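Local atomic coordinates of putative adhesin (Bacteroides thetaiotaomicron, PDB entry 4QDG), a protein that probably serves as a membrane-attached lipoprotein of the FimB/Mfa2 family, whose members anchor fimbriae at the outer membrane, and carries bound magnesium ions. Residues E171-D176 against T194-A199; N152-L157 against Y218-T223; K235-R240 against I247-L252; Q107-S112 against D177-S182. All coordinates share one frame; numbering follows the deposited sequence.

Contact 1 (E171-D176 against T194-A199); sequences EFEITD and TYTPWA
Thr194 opens the meeting with its two branches at work on different neighbours. Its OG1 lies 3.5 Å from Thr175 CG2, the two threonine side chains running alongside each other in the same direction, while its methyl CG2, held anti to the backbone N, comes within 3.8 Å of Glu173 CG. The carboxylate of that glutamate is taken up beyond this pair, in a salt bridge with Arg239. Next comes Tyr195, whose backbone makes both hydrogen bonds of the contact. Its N reaches Ile174 O at 2.8 Å, and its O accepts from Ile174 N at 3.1 Å. These bonds define a short antiparallel pairing in which 193-195 is an outermost strand of a four-stranded sheet, with strand 170-176 between it and strand 235-240. The Tyr195 ring presents its edge to Ile174 O and sets CD2 4.1 Å from Ile174 CG2; farther out, its hydroxyl is hydrogen-bonded to Asn178 and to the backbone of Ser224. At Thr196 the pairing gives out, and its OG1 turns to Lys121. Pro197 then leans back toward strand 170-176: CD sits 3.3 Å from Phe172 O and CG 3.7 Å from Phe172 CB, while the phenyl ring itself leads off toward Val155, Leu157 and Val238.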
loop_
_atom_site.group_PDB
_atom_site.type_symbol
_atom_site.label_atom_id
_atom_site.label_comp_id
_atom_site.label_asym_id
_atom_site.label_seq_id
_atom_site.Cartn_x
_atom_site.Cartn_y
_atom_site.Cartn_z
ATOM N N GLU A 171 -17.823 -4.709 -14.517
ATOM C CA GLU A 171 -16.705 -3.787 -14.504
ATOM C C GLU A 171 -16.498 -3.393 -13.054
ATOM O O GLU A 171 -17.471 -3.099 -12.340
ATOM C CB GLU A 171 -16.990 -2.565 -15.381
ATOM C CG GLU A 171 -16.747 -2.809 -16.853
ATOM C CD GLU A 171 -17.029 -1.644 -17.790
ATOM O OE1 GLU A 171 -17.603 -0.619 -17.347
ATOM O OE2 GLU A 171 -16.688 -1.773 -18.989
ATOM N N PHE A 172 -15.237 -3.424 -12.612
ATOM C CA PHE A 172 -14.841 -3.107 -11.238
ATOM C C PHE A 172 -13.913 -1.920 -11.251
ATOM O O PHE A 172 -13.014 -1.864 -12.085
ATOM C CB PHE A 172 -14.145 -4.295 -10.575
ATOM C CG PHE A 172 -14.950 -5.576 -10.532
ATOM C CD1 PHE A 172 -15.042 -6.397 -11.654
ATOM C CD2 PHE A 172 -15.501 -6.033 -9.333
ATOM C CE1 PHE A 172 -15.717 -7.616 -11.586
ATOM C CE2 PHE A 172 -16.194 -7.242 -9.279
ATOM C CZ PHE A 172 -16.300 -8.024 -10.400
ATOM N N GLU A 173 -14.163 -0.942 -10.362
ATOM C CA GLU A 173 -13.344 0.269 -10.283
ATOM C C GLU A 173 -13.160 0.727 -8.868
ATOM O O GLU A 173 -14.039 0.530 -8.021
ATOM C CB GLU A 173 -13.998 1.426 -11.049
ATOM C CG GLU A 173 -13.914 1.338 -12.551
ATOM C CD GLU A 173 -14.975 2.125 -13.303
ATOM O OE1 GLU A 173 -15.864 2.739 -12.667
ATOM O OE2 GLU A 173 -14.913 2.113 -14.552
ATOM N N ILE A 174 -12.029 1.401 -8.636
ATOM C CA ILE A 174 -11.740 2.115 -7.411
ATOM C C ILE A 174 -11.344 3.504 -7.848
ATOM O O ILE A 174 -10.411 3.649 -8.627
ATOM C CB ILE A 174 -10.732 1.466 -6.427
ATOM C CG1 ILE A 174 -11.330 0.194 -5.817
ATOM C CG2 ILE A 174 -10.351 2.460 -5.313
ATOM C CD1 ILE A 174 -10.335 -0.719 -5.030
ATOM N N THR A 175 -12.131 4.513 -7.452
ATOM C CA THR A 175 -11.768 5.898 -7.696
ATOM C C THR A 175 -11.184 6.440 -6.387
ATOM O O THR A 175 -11.716 6.194 -5.292
ATOM C CB THR A 175 -12.927 6.741 -8.223
ATOM O OG1 THR A 175 -14.070 6.573 -7.375
ATOM C CG2 THR A 175 -13.233 6.472 -9.698
ATOM N N ASP A 176 -10.077 7.169 -6.509
ATOM C CA ASP A 176 -9.384 7.763 -5.364
ATOM C C ASP A 176 -8.502 8.869 -5.846
ATOM O O ASP A 176 -8.294 9.003 -7.042
ATOM C CB ASP A 176 -8.542 6.687 -4.616
ATOM C CG ASP A 176 -8.260 6.974 -3.153
ATOM O OD1 ASP A 176 -8.409 8.162 -2.726
ATOM O OD2 ASP A 176 -7.972 6.011 -2.410
ATOM N N THR A 194 -8.660 6.478 -11.603
ATOM C CA THR A 194 -9.489 5.287 -11.637
ATOM C C THR A 194 -8.563 4.059 -11.701
ATOM O O THR A 194 -7.742 3.943 -12.608
ATOM C CB THR A 194 -10.479 5.353 -12.816
ATOM O OG1 THR A 194 -11.315 6.488 -12.642
ATOM C CG2 THR A 194 -11.344 4.102 -12.929
ATOM N N TYR A 195 -8.693 3.161 -10.726
ATOM C CA TYR A 195 -7.997 1.887 -10.723
ATOM C C TYR A 195 -8.945 0.849 -11.318
ATOM O O TYR A 195 -10.136 0.842 -10.976
ATOM C CB TYR A 195 -7.586 1.453 -9.293
ATOM C CG TYR A 195 -6.595 2.352 -8.578
ATOM C CD1 TYR A 195 -5.221 2.202 -8.769
ATOM C CD2 TYR A 195 -7.025 3.275 -7.633
ATOM C CE1 TYR A 195 -4.309 3.006 -8.093
ATOM C CE2 TYR A 195 -6.122 4.044 -6.910
ATOM C CZ TYR A 195 -4.765 3.909 -7.139
ATOM O OH TYR A 195 -3.909 4.677 -6.391
ATOM N N THR A 196 -8.415 -0.040 -12.173
ATOM C CA THR A 196 -9.186 -1.147 -12.743
ATOM C C THR A 196 -8.456 -2.457 -12.370
ATOM O O THR A 196 -7.296 -2.405 -11.955
ATOM C CB THR A 196 -9.452 -0.965 -14.243
ATOM O OG1 THR A 196 -8.217 -0.909 -14.946
ATOM C CG2 THR A 196 -10.342 0.277 -14.553
ATOM N N PRO A 197 -9.106 -3.634 -12.446
ATOM C CA PRO A 197 -8.424 -4.870 -12.004
ATOM C C PRO A 197 -7.222 -5.308 -12.844
ATOM O O PRO A 197 -7.214 -5.187 -14.075
ATOM C CB PRO A 197 -9.526 -5.918 -12.100
ATOM C CG PRO A 197 -10.816 -5.126 -12.015
ATOM C CD PRO A 197 -10.511 -3.913 -12.816
ATOM N N TRP A 198 -6.204 -5.815 -12.153
ATOM C CA TRP A 198 -4.993 -6.390 -12.726
ATOM C C TRP A 198 -5.254 -7.896 -12.993
ATOM O O TRP A 198 -4.559 -8.516 -13.782
ATOM C CB TRP A 198 -3.748 -6.157 -11.826
ATOM C CG TRP A 198 -3.793 -6.785 -10.463
ATOM C CD1 TRP A 198 -4.179 -6.184 -9.304
ATOM C CD2 TRP A 198 -3.383 -8.117 -10.105
ATOM N NE1 TRP A 198 -3.988 -7.033 -8.246
ATOM C CE2 TRP A 198 -3.545 -8.241 -8.709
ATOM C CE3 TRP A 198 -2.835 -9.199 -10.819
ATOM C CZ2 TRP A 198 -3.255 -9.430 -8.019
ATOM C CZ3 TRP A 198 -2.538 -10.371 -10.133
ATOM C CH2 TRP A 198 -2.772 -10.487 -8.751
ATOM N N ALA A 199 -6.264 -8.461 -12.329
ATOM C CA ALA A 199 -6.744 -9.838 -12.458
ATOM C C ALA A 199 -8.243 -9.861 -12.226
ATOM O O ALA A 199 -8.751 -9.105 -11.403
ATOM C CB ALA A 199 -6.035 -10.753 -11.477
#

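Contact 2 (N152-L157 against Y218-T223); sequences NIRVVL and YAELST
Arg154 and Glu220, a non-hydrogen-bonded antiparallel pair, carry the polar side of this contact. In one of its two modelled conformers Arg154 has CG opposite the backbone N (chi1 178°) and runs on extended to NE, which carries the guanidinium over Tyr218; the two planes lie 18° apart with centres separated by 4.2 Å, a flat stack with cation-pi character. In its own plane the same group makes a salt bridge from NH1 to Glu220 OE2 at 2.6 Å, meeting the oxygen from above the carboxylate plane. Glu220 is bent at chi2 (-119°), and this turn leaves OE1 2.7 Å from Asn152 ND2, so in that arginine conformer one carboxylate is gripped by two donors from segment 152-157. Asn152 OD1 is taken by the indole NH of Trp198. The reverse face is mostly apolar: Val155 CG2 packs at 3.9 Å on Leu221 CD1. Between the faces, Ile153 pairs with Leu221 and Val155 with Ala219 through two backbone hydrogen bonds each. Strand 278-285 flanks strand 140-159 in parallel, strand 213-223 continues to strand 199-207, and the apolar face rests on Phe172 and Ile174 of strand 170-176.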
loop_
_atom_site.group_PDB
_atom_site.type_symbol
_atom_site.label_atom_id
_atom_site.label_comp_id
_atom_site.label_asym_id
_atom_site.label_seq_id
_atom_site.Cartn_x
_atom_site.Cartn_y
_atom_site.Cartn_z
ATOM N N ASN A 152 -3.760 -4.313 -1.907
ATOM C CA ASN A 152 -4.397 -5.229 -2.844
ATOM C C ASN A 152 -5.786 -5.492 -2.310
ATOM O O ASN A 152 -5.930 -5.822 -1.138
ATOM C CB ASN A 152 -3.605 -6.545 -3.058
ATOM C CG ASN A 152 -4.174 -7.351 -4.212
ATOM O OD1 ASN A 152 -3.988 -7.001 -5.367
ATOM N ND2 ASN A 152 -5.001 -8.359 -3.923
ATOM N N ILE A 153 -6.802 -5.248 -3.140
ATOM C CA ILE A 153 -8.205 -5.442 -2.774
ATOM C C ILE A 153 -8.807 -6.474 -3.744
ATOM O O ILE A 153 -8.805 -6.252 -4.945
ATOM C CB ILE A 153 -8.990 -4.089 -2.759
ATOM C CG1 ILE A 153 -8.398 -3.141 -1.715
ATOM C CG2 ILE A 153 -10.488 -4.310 -2.453
ATOM C CD1 ILE A 153 -8.117 -1.764 -2.143
ATOM N N ARG A 154 -9.250 -7.606 -3.195
ATOM C CA ARG A 154 -9.907 -8.662 -3.948
ATOM C C ARG A 154 -11.412 -8.528 -3.695
ATOM O O ARG A 154 -11.869 -8.680 -2.573
ATOM C CB ARG A 154 -9.363 -10.064 -3.588
ATOM C CG ARG A 154 -10.048 -11.251 -4.317
ATOM C CD ARG A 154 -9.411 -12.561 -3.866
ATOM N NE ARG A 154 -10.025 -13.777 -4.414
ATOM C CZ ARG A 154 -9.614 -14.431 -5.503
ATOM N NH1 ARG A 154 -8.619 -13.948 -6.243
ATOM N NH2 ARG A 154 -10.207 -15.561 -5.871
ATOM N N VAL A 155 -12.168 -8.203 -4.758
ATOM C CA VAL A 155 -13.609 -8.038 -4.715
ATOM C C VAL A 155 -14.239 -9.297 -5.244
ATOM O O VAL A 155 -13.928 -9.708 -6.354
ATOM C CB VAL A 155 -14.066 -6.768 -5.491
ATOM C CG1 VAL A 155 -15.576 -6.589 -5.393
ATOM C CG2 VAL A 155 -13.339 -5.515 -4.962
ATOM N N VAL A 156 -15.143 -9.912 -4.460
ATOM C CA VAL A 156 -15.829 -11.136 -4.846
ATOM C C VAL A 156 -17.348 -10.901 -4.933
ATOM O O VAL A 156 -17.926 -10.248 -4.069
ATOM C CB VAL A 156 -15.469 -12.311 -3.902
ATOM C CG1 VAL A 156 -16.318 -13.558 -4.182
ATOM C CG2 VAL A 156 -13.983 -12.658 -4.003
ATOM N N LEU A 157 -17.972 -11.412 -6.014
ATOM C CA LEU A 157 -19.420 -11.393 -6.213
ATOM C C LEU A 157 -19.888 -12.824 -6.118
ATOM O O LEU A 157 -19.381 -13.681 -6.834
ATOM C CB LEU A 157 -19.841 -10.736 -7.536
ATOM C CG LEU A 157 -19.266 -9.362 -7.883
ATOM C CD1 LEU A 157 -19.834 -8.880 -9.177
ATOM C CD2 LEU A 157 -19.545 -8.340 -6.768
ATOM N N TYR A 218 -14.524 -12.706 -9.359
ATOM C CA TYR A 218 -13.551 -11.963 -8.559
ATOM C C TYR A 218 -12.833 -10.968 -9.427
ATOM O O TYR A 218 -12.719 -11.183 -10.631
ATOM C CB TYR A 218 -12.535 -12.888 -7.835
ATOM C CG TYR A 218 -11.447 -13.436 -8.731
ATOM C CD1 TYR A 218 -10.275 -12.717 -8.957
ATOM C CD2 TYR A 218 -11.583 -14.674 -9.344
ATOM C CE1 TYR A 218 -9.281 -13.202 -9.811
ATOM C CE2 TYR A 218 -10.594 -15.171 -10.201
ATOM C CZ TYR A 218 -9.449 -14.425 -10.437
ATOM O OH TYR A 218 -8.483 -14.905 -11.283
ATOM N N ALA A 219 -12.337 -9.898 -8.798
ATOM C CA ALA A 219 -11.490 -8.863 -9.358
ATOM C C ALA A 219 -10.435 -8.446 -8.314
ATOM O O ALA A 219 -10.764 -8.190 -7.156
ATOM C CB ALA A 219 -12.307 -7.660 -9.774
ATOM N N GLU A 220 -9.169 -8.400 -8.732
ATOM C CA GLU A 220 -8.076 -7.962 -7.889
ATOM C C GLU A 220 -7.663 -6.563 -8.327
ATOM O O GLU A 220 -7.347 -6.361 -9.500
ATOM C CB GLU A 220 -6.916 -8.936 -7.959
ATOM C CG GLU A 220 -7.313 -10.364 -7.621
ATOM C CD GLU A 220 -6.634 -10.989 -6.418
ATOM O OE1 GLU A 220 -6.059 -10.254 -5.587
ATOM O OE2 GLU A 220 -6.672 -12.233 -6.318
ATOM N N LEU A 221 -7.697 -5.594 -7.404
ATOM C CA LEU A 221 -7.312 -4.216 -7.702
ATOM C C LEU A 221 -6.149 -3.822 -6.790
ATOM O O LEU A 221 -6.145 -4.151 -5.610
ATOM C CB LEU A 221 -8.513 -3.262 -7.512
ATOM C CG LEU A 221 -9.701 -3.456 -8.419
ATOM C CD1 LEU A 221 -10.864 -4.029 -7.633
ATOM C CD2 LEU A 221 -10.070 -2.143 -9.064
ATOM N N SER A 222 -5.154 -3.159 -7.347
ATOM C CA SER A 222 -3.921 -2.770 -6.675
ATOM C C SER A 222 -3.882 -1.233 -6.600
ATOM O O SER A 222 -4.000 -0.571 -7.618
ATOM C CB SER A 222 -2.730 -3.348 -7.451
ATOM O OG SER A 222 -1.492 -2.933 -6.919
ATOM N N THR A 223 -3.819 -0.671 -5.389
ATOM C CA THR A 223 -3.917 0.787 -5.232
ATOM C C THR A 223 -2.788 1.354 -4.388
ATOM O O THR A 223 -2.033 0.620 -3.742
ATOM C CB THR A 223 -5.276 1.174 -4.556
ATOM O OG1 THR A 223 -5.227 0.884 -3.156
ATOM C CG2 THR A 223 -6.525 0.490 -5.200
#

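Contact 3 (K235-R240 against I247-L252); sequences KLTVRR and IINIPL
The beta hairpin of strands 235-240 and 246-251 carries a classic beta bulge, where Ile247 and Ile248 both face Val238. Val238 O receives weak hydrogen bonds from the N atoms of both isoleucines, whereas Val238 N gives a firmer one to Ile248 O at 2.8 Å. Leu236 and Ile250 exchange two regular backbone bonds farther along. On one face Thr237 OG1 donates to Asn249 OD1 at 3.0 Å; with Asn249 CG opposite its backbone N (chi1 -176°), the amide lies alongside the threonine. On the same face Lys235, in one of two modelled conformers, passes its bent chain over the Ile250 carbonyl, CD 3.4 Å from Ile250 O. The other face is apolar, with Val238 CB 3.9 Å from Ile248 CB and Leu236 CB as close to Ile250 CG1. At the bulge, Ile247 CG2 sits over one guanidinium face of Arg240. Pro251 stands at the N-cap position of helix 252-263; strand 170-176 flanks strand 235-240, and the apolar face packs on strands 140-159 and 278-285.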
loop_
_atom_site.group_PDB
_atom_site.type_symbol
_atom_site.label_atom_id
_atom_site.label_comp_id
_atom_site.label_asym_id
_atom_site.label_seq_id
_atom_site.Cartn_x
_atom_site.Cartn_y
_atom_site.Cartn_z
ATOM N N LYS A 235 -13.973 5.495 -3.532
ATOM C CA LYS A 235 -15.138 4.703 -3.878
ATOM C C LYS A 235 -14.797 3.375 -4.560
ATOM O O LYS A 235 -13.886 3.310 -5.391
ATOM C CB LYS A 235 -16.066 5.516 -4.797
ATOM C CG LYS A 235 -16.711 6.737 -4.137
ATOM C CD LYS A 235 -17.950 6.389 -3.307
ATOM C CE LYS A 235 -18.567 7.607 -2.663
ATOM N NZ LYS A 235 -17.775 8.084 -1.499
ATOM N N LEU A 236 -15.564 2.313 -4.215
ATOM C CA LEU A 236 -15.501 1.015 -4.877
ATOM C C LEU A 236 -16.772 0.947 -5.702
ATOM O O LEU A 236 -17.865 1.181 -5.168
ATOM C CB LEU A 236 -15.335 -0.207 -3.973
ATOM C CG LEU A 236 -15.582 -1.565 -4.659
ATOM C CD1 LEU A 236 -14.433 -1.934 -5.618
ATOM C CD2 LEU A 236 -15.793 -2.665 -3.644
ATOM N N THR A 237 -16.639 0.709 -7.015
ATOM C CA THR A 237 -17.813 0.662 -7.906
ATOM C C THR A 237 -17.834 -0.640 -8.688
ATOM O O THR A 237 -16.801 -1.053 -9.226
ATOM C CB THR A 237 -17.834 1.901 -8.852
ATOM O OG1 THR A 237 -17.821 3.087 -8.059
ATOM C CG2 THR A 237 -19.057 1.939 -9.745
ATOM N N VAL A 238 -19.022 -1.285 -8.743
ATOM C CA VAL A 238 -19.230 -2.515 -9.495
ATOM C C VAL A 238 -20.423 -2.248 -10.432
ATOM O O VAL A 238 -21.521 -1.929 -9.977
ATOM C CB VAL A 238 -19.380 -3.802 -8.639
ATOM C CG1 VAL A 238 -19.516 -5.027 -9.548
ATOM C CG2 VAL A 238 -18.182 -3.983 -7.709
ATOM N N ARG A 239 -20.162 -2.300 -11.745
ATOM C CA ARG A 239 -21.157 -1.981 -12.766
ATOM C C ARG A 239 -21.443 -3.151 -13.682
ATOM O O ARG A 239 -20.488 -3.804 -14.135
ATOM C CB ARG A 239 -20.640 -0.805 -13.600
ATOM C CG ARG A 239 -21.651 -0.121 -14.526
ATOM C CD ARG A 239 -21.151 1.220 -15.053
ATOM N NE ARG A 239 -19.760 1.130 -15.464
ATOM C CZ ARG A 239 -18.749 1.768 -14.884
ATOM N NH1 ARG A 239 -18.974 2.642 -13.909
ATOM N NH2 ARG A 239 -17.507 1.561 -15.297
ATOM N N ARG A 240 -22.756 -3.421 -13.951
ATOM C CA ARG A 240 -23.181 -4.427 -14.943
ATOM C C ARG A 240 -22.916 -3.825 -16.314
ATOM O O ARG A 240 -23.467 -2.758 -16.596
ATOM C CB ARG A 240 -24.677 -4.784 -14.823
ATOM C CG ARG A 240 -25.119 -5.533 -13.574
ATOM C CD ARG A 240 -26.508 -6.161 -13.761
ATOM N NE ARG A 240 -27.567 -5.148 -13.843
ATOM C CZ ARG A 240 -28.492 -4.939 -12.910
ATOM N NH1 ARG A 240 -28.536 -5.701 -11.824
ATOM N NH2 ARG A 240 -29.393 -3.980 -13.067
ATOM N N ILE A 247 -24.341 -1.675 -9.461
ATOM C CA ILE A 247 -24.974 -2.501 -8.418
ATOM C C ILE A 247 -24.335 -2.243 -7.044
ATOM O O ILE A 247 -25.013 -2.392 -6.029
ATOM C CB ILE A 247 -24.984 -4.016 -8.815
ATOM C CG1 ILE A 247 -23.577 -4.576 -9.079
ATOM C CG2 ILE A 247 -25.904 -4.235 -10.024
ATOM C CD1 ILE A 247 -23.397 -6.053 -8.668
ATOM N N ILE A 248 -23.035 -1.862 -7.023
ATOM C CA ILE A 248 -22.253 -1.516 -5.831
ATOM C C ILE A 248 -21.537 -0.177 -6.106
ATOM O O ILE A 248 -20.918 0.008 -7.165
ATOM C CB ILE A 248 -21.258 -2.648 -5.380
ATOM C CG1 ILE A 248 -21.988 -3.962 -5.074
ATOM C CG2 ILE A 248 -20.442 -2.227 -4.154
ATOM C CD1 ILE A 248 -21.175 -5.221 -5.357
ATOM N N ASN A 249 -21.670 0.763 -5.168
ATOM C CA ASN A 249 -21.053 2.076 -5.202
ATOM C C ASN A 249 -20.963 2.542 -3.776
ATOM O O ASN A 249 -21.899 3.154 -3.244
ATOM C CB ASN A 249 -21.798 3.077 -6.091
ATOM C CG ASN A 249 -21.090 4.410 -6.198
ATOM O OD1 ASN A 249 -19.898 4.490 -6.474
ATOM N ND2 ASN A 249 -21.822 5.484 -6.030
ATOM N N ILE A 250 -19.840 2.221 -3.140
ATOM C CA ILE A 250 -19.694 2.456 -1.714
ATOM C C ILE A 250 -18.475 3.279 -1.352
ATOM O O ILE A 250 -17.468 3.232 -2.066
ATOM C CB ILE A 250 -19.596 1.057 -1.000
ATOM C CG1 ILE A 250 -18.388 0.219 -1.527
ATOM C CG2 ILE A 250 -20.914 0.270 -1.092
ATOM C CD1 ILE A 250 -17.710 -0.609 -0.552
ATOM N N PRO A 251 -18.507 3.956 -0.181
ATOM C CA PRO A 251 -17.277 4.588 0.312
ATOM C C PRO A 251 -16.411 3.467 0.910
ATOM O O PRO A 251 -16.672 2.959 2.008
ATOM C CB PRO A 251 -17.781 5.628 1.330
ATOM C CG PRO A 251 -19.187 5.216 1.673
ATOM C CD PRO A 251 -19.620 4.094 0.797
ATOM N N LEU A 252 -15.426 3.032 0.118
ATOM C CA LEU A 252 -14.505 1.939 0.389
ATOM C C LEU A 252 -13.870 1.972 1.804
ATOM O O LEU A 252 -13.836 0.931 2.455
ATOM C CB LEU A 252 -13.390 1.924 -0.688
ATOM C CG LEU A 252 -12.225 0.921 -0.524
ATOM C CD1 LEU A 252 -12.707 -0.548 -0.537
ATOM C CD2 LEU A 252 -11.232 1.105 -1.620
#

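Contact 4 (Q107-S112 against D177-S182); sequences QVELDS and DNILFS
Phe181 N donates to Val108 O at 2.8 Å. The return bond, Val108 N to Phe181 O, is longer at 3.2 Å. A third bond, from Leu110 N to Ile179 O at 2.9 Å, extends the backbone pairing past the short strand 180-181. That strand is an outermost member of a three-stranded antiparallel sheet, with strand 107-110 in the middle and strand 91-94 beyond it. Around this framework the side chains divide between two faces. On the Glu109 face, Leu180 CD1 lies between two polar chains, 3.6 Å from Gln107 OE1 and 3.8 Å from Glu109 CG. The extended chain of Glu109 lays its CG along Leu180 CD1 and sends the carboxylate on to a salt bridge with Lys94; its OE2 also lies near Ile179 CD1. On the other face Phe181 turns the edge of its ring to Val108 O, with CD1 3.6 Å away, and the Phe181 side chain touches Phe91, which Val108 and Leu110 also touch. Toward the end of the strand, Leu110 and Ile179 meet roughly perpendicular. Their CB atoms are 3.7 Å apart, and Ile179 CG2 continues the packing against Leu110 CD2; Ile179 in turn touches Val193 and Tyr195.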
loop_
_atom_site.group_PDB
_atom_site.type_symbol
_atom_site.label_atom_id
_atom_site.label_comp_id
_atom_site.label_asym_id
_atom_site.label_seq_id
_atom_site.Cartn_x
_atom_site.Cartn_y
_atom_site.Cartn_z
ATOM N N GLN A 107 8.682 14.724 -3.089
ATOM C CA GLN A 107 7.422 14.148 -3.476
ATOM C C GLN A 107 7.695 12.843 -4.201
ATOM O O GLN A 107 8.730 12.731 -4.870
ATOM C CB GLN A 107 6.630 15.097 -4.378
ATOM C CG GLN A 107 6.112 16.320 -3.656
ATOM C CD GLN A 107 5.234 17.183 -4.512
ATOM O OE1 GLN A 107 4.967 16.910 -5.686
ATOM N NE2 GLN A 107 4.769 18.262 -3.934
ATOM N N VAL A 108 6.772 11.862 -4.060
ATOM C CA VAL A 108 6.747 10.568 -4.741
ATOM C C VAL A 108 5.371 10.453 -5.413
ATOM O O VAL A 108 4.332 10.650 -4.771
ATOM C CB VAL A 108 7.079 9.365 -3.807
ATOM C CG1 VAL A 108 6.784 8.015 -4.455
ATOM C CG2 VAL A 108 8.527 9.429 -3.370
ATOM N N GLU A 109 5.369 10.155 -6.710
ATOM C CA GLU A 109 4.141 10.008 -7.470
ATOM C C GLU A 109 4.100 8.673 -8.173
ATOM O O GLU A 109 5.137 8.172 -8.582
ATOM C CB GLU A 109 4.028 11.137 -8.509
ATOM C CG GLU A 109 2.591 11.382 -8.960
ATOM C CD GLU A 109 2.394 12.268 -10.175
ATOM O OE1 GLU A 109 3.064 13.322 -10.267
ATOM O OE2 GLU A 109 1.531 11.921 -11.016
ATOM N N LEU A 110 2.889 8.105 -8.347
ATOM C CA LEU A 110 2.735 6.885 -9.139
ATOM C C LEU A 110 2.986 7.209 -10.608
ATOM O O LEU A 110 2.534 8.243 -11.102
ATOM C CB LEU A 110 1.325 6.285 -8.970
ATOM C CG LEU A 110 1.029 4.967 -9.718
ATOM C CD1 LEU A 110 1.556 3.759 -8.959
ATOM C CD2 LEU A 110 -0.446 4.795 -9.973
ATOM N N ASP A 111 3.693 6.317 -11.302
ATOM C CA ASP A 111 3.871 6.379 -12.745
ATOM C C ASP A 111 2.487 6.084 -13.347
ATOM O O ASP A 111 1.954 4.995 -13.126
ATOM C CB ASP A 111 4.941 5.344 -13.175
ATOM C CG ASP A 111 5.313 5.297 -14.654
ATOM O OD1 ASP A 111 4.537 5.843 -15.494
ATOM O OD2 ASP A 111 6.358 4.694 -14.979
ATOM N N SER A 112 1.877 7.072 -14.024
ATOM C CA SER A 112 0.529 6.993 -14.615
ATOM C C SER A 112 0.323 5.791 -15.577
ATOM O O SER A 112 -0.811 5.340 -15.753
ATOM C CB SER A 112 0.199 8.289 -15.344
ATOM O OG SER A 112 1.063 8.491 -16.455
ATOM N N ASP A 177 -7.977 9.666 -4.916
ATOM C CA ASP A 177 -7.021 10.725 -5.199
ATOM C C ASP A 177 -5.857 10.463 -4.242
ATOM O O ASP A 177 -5.738 11.104 -3.202
ATOM C CB ASP A 177 -7.674 12.127 -5.054
ATOM C CG ASP A 177 -6.796 13.287 -5.503
ATOM O OD1 ASP A 177 -5.545 13.121 -5.529
ATOM O OD2 ASP A 177 -7.354 14.373 -5.804
ATOM N N ASN A 178 -5.033 9.457 -4.565
ATOM C CA ASN A 178 -3.977 9.025 -3.646
ATOM C C ASN A 178 -2.651 8.642 -4.325
ATOM O O ASN A 178 -1.935 7.826 -3.773
ATOM C CB ASN A 178 -4.509 7.795 -2.845
ATOM C CG ASN A 178 -4.829 6.576 -3.677
ATOM O OD1 ASN A 178 -5.024 6.669 -4.881
ATOM N ND2 ASN A 178 -4.895 5.386 -3.044
ATOM N N ILE A 179 -2.313 9.212 -5.492
ATOM C CA ILE A 179 -1.100 8.793 -6.201
ATOM C C ILE A 179 0.083 9.773 -6.014
ATOM O O ILE A 179 1.166 9.504 -6.546
ATOM C CB ILE A 179 -1.350 8.497 -7.699
ATOM C CG1 ILE A 179 -1.657 9.765 -8.513
ATOM C CG2 ILE A 179 -2.385 7.391 -7.880
ATOM C CD1 ILE A 179 -1.163 9.683 -9.941
ATOM N N LEU A 180 -0.110 10.866 -5.245
ATOM C CA LEU A 180 0.942 11.843 -4.957
ATOM C C LEU A 180 1.188 11.930 -3.455
ATOM O O LEU A 180 0.265 12.217 -2.694
ATOM C CB LEU A 180 0.592 13.233 -5.532
ATOM C CG LEU A 180 1.668 14.331 -5.397
ATOM C CD1 LEU A 180 2.945 13.979 -6.184
ATOM C CD2 LEU A 180 1.122 15.706 -5.860
ATOM N N PHE A 181 2.432 11.671 -3.043
ATOM C CA PHE A 181 2.844 11.739 -1.640
ATOM C C PHE A 181 3.721 12.956 -1.376
ATOM O O PHE A 181 4.631 13.226 -2.161
ATOM C CB PHE A 181 3.632 10.475 -1.230
ATOM C CG PHE A 181 2.874 9.178 -1.257
ATOM C CD1 PHE A 181 2.810 8.414 -2.420
ATOM C CD2 PHE A 181 2.273 8.679 -0.102
ATOM C CE1 PHE A 181 2.119 7.198 -2.435
ATOM C CE2 PHE A 181 1.594 7.454 -0.117
ATOM C CZ PHE A 181 1.536 6.714 -1.276
ATOM N N SER A 182 3.506 13.651 -0.237
ATOM C CA SER A 182 4.419 14.712 0.193
ATOM C C SER A 182 5.588 14.049 0.939
ATOM O O SER A 182 5.570 12.830 1.140
ATOM C CB SER A 182 3.732 15.771 1.058
ATOM O OG SER A 182 2.982 15.214 2.121
#

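In the fold
From the N terminus, strand 107-110 comes first, and contact 4 closes a long loop by bringing 177-182 back to it. Contact 2 opens within that loop at 152-157 and closes only at 218-223, so the two cross. Contact 1 nests inside contact 2, pairing 171-176 with 194-199, and it too crosses contact 4, whose second segment falls between its strands. Contact 3 follows in series as a local hairpin. Contacts 1 and 3 share the four-stranded sheet, which packs on the strands of contact 2, while contact 4, its centre about 17 Å from that of contact 1, ties this region to the three-stranded sheet.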